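Local coordinates for secretion protein Snm4 (Mycobacterium xenopi, PDB 7B7J) that probably forms part of the mycobacterial ESX-5 type VII secretion pore complex, to which it contributes a cytosolic ubiquitin-like domain, at residues I25-V30 with A63-K68. Sequence-based numbering, arbitrary orientation.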
ATOM      1  N   ILE A  25      -6.476   0.384  -2.399  1.00 22.09           N
ATOM      2  CA  ILE A  25      -5.687  -0.104  -1.251  1.00 22.49           C
ATOM      3  C   ILE A  25      -6.581  -0.744  -0.180  1.00 25.58           C
ATOM      4  O   ILE A  25      -7.575  -0.054   0.223  1.00 29.44           O
ATOM      5  CB  ILE A  25      -4.749   0.997  -0.678  1.00 26.18           C
ATOM      6  CG1 ILE A  25      -3.968   1.627  -1.812  1.00 26.84           C
ATOM      7  CG2 ILE A  25      -3.903   0.421   0.390  1.00 27.49           C
ATOM      8  CD1 ILE A  25      -2.931   0.755  -2.421  1.00 25.64           C
ATOM      9  N   MET A  26      -6.326  -2.016   0.140  1.00 25.77           N
ATOM     10  CA  MET A  26      -7.125  -2.602   1.223  1.00 28.59           C
ATOM     11  C   MET A  26      -6.287  -2.420   2.492  1.00 26.54           C
ATOM     12  O   MET A  26      -5.128  -2.971   2.546  1.00 26.67           O
ATOM     13  CB  MET A  26      -7.467  -4.030   0.921  1.00 27.01           C
ATOM     14  CG  MET A  26      -8.078  -4.256  -0.356  1.00 30.98           C
ATOM     15  SD  MET A  26      -9.770  -3.525  -0.361  1.00 34.34           S
ATOM     16  CE  MET A  26     -10.640  -4.275   0.956  1.00 37.02           C
ATOM     17  N   ALA A  27      -6.920  -1.957   3.598  1.00 26.63           N
ATOM     18  CA  ALA A  27      -6.221  -1.868   4.903  1.00 34.22           C
ATOM     19  C   ALA A  27      -7.255  -2.122   5.929  1.00 30.92           C
ATOM     20  O   ALA A  27      -8.317  -1.448   5.882  1.00 30.71           O
ATOM     21  CB  ALA A  27      -5.697  -0.443   5.118  1.00 36.44           C
ATOM     22  N   ALA A  28      -7.074  -2.951   6.922  1.00 33.39           N
ATOM     23  CA  ALA A  28      -8.089  -3.146   7.948  1.00 37.67           C
ATOM     24  C   ALA A  28      -9.492  -3.373   7.372  1.00 38.20           C
ATOM     25  O   ALA A  28     -10.434  -2.853   7.990  1.00 31.46           O
ATOM     26  CB  ALA A  28      -8.145  -1.966   8.942  1.00 40.19           C
ATOM     27  N   ASP A  29      -9.684  -4.214   6.301  1.00 32.27           N
ATOM     28  CA  ASP A  29     -10.972  -4.487   5.696  1.00 32.51           C
ATOM     29  C   ASP A  29     -11.597  -3.266   5.109  1.00 35.88           C
ATOM     30  O   ASP A  29     -12.747  -3.405   4.683  1.00 39.77           O
ATOM     31  CB  ASP A  29     -11.808  -5.216   6.680  1.00 40.17           C
ATOM     32  CG  ASP A  29     -11.199  -6.540   7.091  1.00 50.72           C
ATOM     33  OD1 ASP A  29     -10.881  -7.416   6.223  1.00 53.22           O
ATOM     34  OD2 ASP A  29     -11.111  -6.672   8.311  1.00 45.19           O
ATOM     35  N   VAL A  30     -10.880  -2.158   4.952  1.00 31.18           N
ATOM     36  CA  VAL A  30     -11.432  -0.916   4.329  1.00 31.10           C
ATOM     37  C   VAL A  30     -10.784  -0.712   2.957  1.00 30.66           C
ATOM     38  O   VAL A  30      -9.580  -0.906   2.866  1.00 29.56           O
ATOM     39  CB  VAL A  30     -11.186   0.307   5.234  1.00 31.21           C
ATOM     40  CG1 VAL A  30     -11.465   1.630   4.543  1.00 35.30           C
ATOM     41  CG2 VAL A  30     -11.961   0.208   6.537  1.00 37.34           C
ATOM     42  N   ALA A  63      -8.939   1.576  14.095  1.00 51.84           N
ATOM     43  CA  ALA A  63      -7.660   1.719  14.842  1.00 54.48           C
ATOM     44  C   ALA A  63      -6.639   1.813  13.706  1.00 42.93           C
ATOM     45  O   ALA A  63      -6.745   1.139  12.710  1.00 43.34           O
ATOM     46  CB  ALA A  63      -7.430   0.606  15.865  1.00 52.31           C
ATOM     47  N   PRO A  64      -5.705   2.743  13.802  1.00 45.67           N
ATOM     48  CA  PRO A  64      -4.703   2.908  12.768  1.00 48.12           C
ATOM     49  C   PRO A  64      -3.784   1.641  12.679  1.00 52.05           C
ATOM     50  O   PRO A  64      -3.680   0.779  13.595  1.00 48.12           O
ATOM     51  CB  PRO A  64      -3.898   4.154  13.192  1.00 47.91           C
ATOM     52  CG  PRO A  64      -4.213   4.342  14.566  1.00 49.51           C
ATOM     53  CD  PRO A  64      -5.532   3.658  14.898  1.00 47.44           C
ATOM     54  N   LEU A  65      -3.166   1.482  11.517  1.00 48.68           N
ATOM     55  CA  LEU A  65      -2.304   0.296  11.326  1.00 49.82           C
ATOM     56  C   LEU A  65      -1.000   0.571  12.064  1.00 50.47           C
ATOM     57  O   LEU A  65      -0.486   1.693  11.942  1.00 49.16           O
ATOM     58  CB  LEU A  65      -2.088   0.071   9.831  1.00 46.89           C
ATOM     59  CG  LEU A  65      -3.303  -0.366   9.021  1.00 45.58           C
ATOM     60  CD1 LEU A  65      -2.882  -0.728   7.609  1.00 48.46           C
ATOM     61  CD2 LEU A  65      -4.002  -1.539   9.681  1.00 51.19           C
ATOM     62  N   GLU A  66      -0.504  -0.412  12.814  1.00 52.45           N
ATOM     63  CA  GLU A  66       0.699  -0.163  13.651  1.00 66.20           C
ATOM     64  C   GLU A  66       1.669  -1.339  13.596  1.00 66.89           C
ATOM     65  O   GLU A  66       1.216  -2.488  13.482  1.00 69.89           O
ATOM     66  CB  GLU A  66       0.327   0.117  15.107  1.00 74.34           C
ATOM     67  CG  GLU A  66      -0.425   1.420  15.304  1.00 77.14           C
ATOM     68  CD  GLU A  66      -0.868   1.686  16.733  1.00103.26           C
ATOM     69  OE1 GLU A  66      -0.762   0.766  17.566  1.00 92.71           O
ATOM     70  OE2 GLU A  66      -1.316   2.815  17.009  1.00102.82           O
ATOM     71  N   ALA A  67       2.955  -1.031  13.719  1.00 73.92           N
ATOM     72  CA  ALA A  67       4.003  -2.066  13.650  1.00 82.03           C
ATOM     73  C   ALA A  67       4.012  -3.009  14.859  1.00 80.47           C
ATOM     74  O   ALA A  67       4.495  -2.584  15.917  1.00 75.37           O
ATOM     75  CB  ALA A  67       5.336  -1.382  13.475  1.00 82.54           C
ATOM     76  N   LYS A  68       3.454  -4.210  14.728  1.00 79.53           N
ATOM     77  CA  LYS A  68       3.567  -5.296  15.755  1.00 83.95           C
ATOM     78  C   LYS A  68       5.117  -5.247  15.637  1.00 89.51           C
ATOM     79  O   LYS A  68       5.698  -4.939  14.516  1.00 82.73           O
ATOM     80  CB  LYS A  68       2.450  -6.305  15.495  1.00 83.47           C
ATOM     81  CG  LYS A  68       2.426  -7.428  16.540  1.00 87.92           C
ATOM     82  CD  LYS A  68       1.283  -8.438  16.341  1.00 89.18           C
ATOM     83  CE  LYS A  68       1.209  -9.591  17.321  1.00 99.14           C
ATOM     84  NZ  LYS A  68       0.054 -10.483  17.003  1.00 96.40           N
TER
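L65 reaches with its two methyls to A27 and A28 on the first beta hairpin of this ubiquitin-like (beta-grasp) domain, and the trio illustrates how a loop without regular structure can be packed against the turn at the end of a hairpin through one branched side chain. The hairpin joins strands 20-27 and 30-37 through a type I' turn from A27 to V30, closed by a pair of backbone hydrogen bonds, V30 N to A27 O (2.8 Å) and A27 N to V30 O. Both A28 and D29 take the positive phi angles of such a turn, and the methyls of A27 and A28 are directed at the loop that leaves helix 42-60 for strand 70-76. No hydrogen bond crosses between the two segments, which bury a modest 109 Å². On the loop side, the backbone N of L65 hydrogen-bonds to N54 OD1 of helix 42-60; the L65 side chain also touches L50, and A27 rests on V53, so both sides of the contact lie against this helix. CG of L65 lies anti to the carbonyl carbon (chi1 -68°), and chi2 of -172° sets its methyls against different alanines: CD1 meets A27 CB at 3.8 Å, and CD2 approaches the more exposed A28 CB at 4.2 Å.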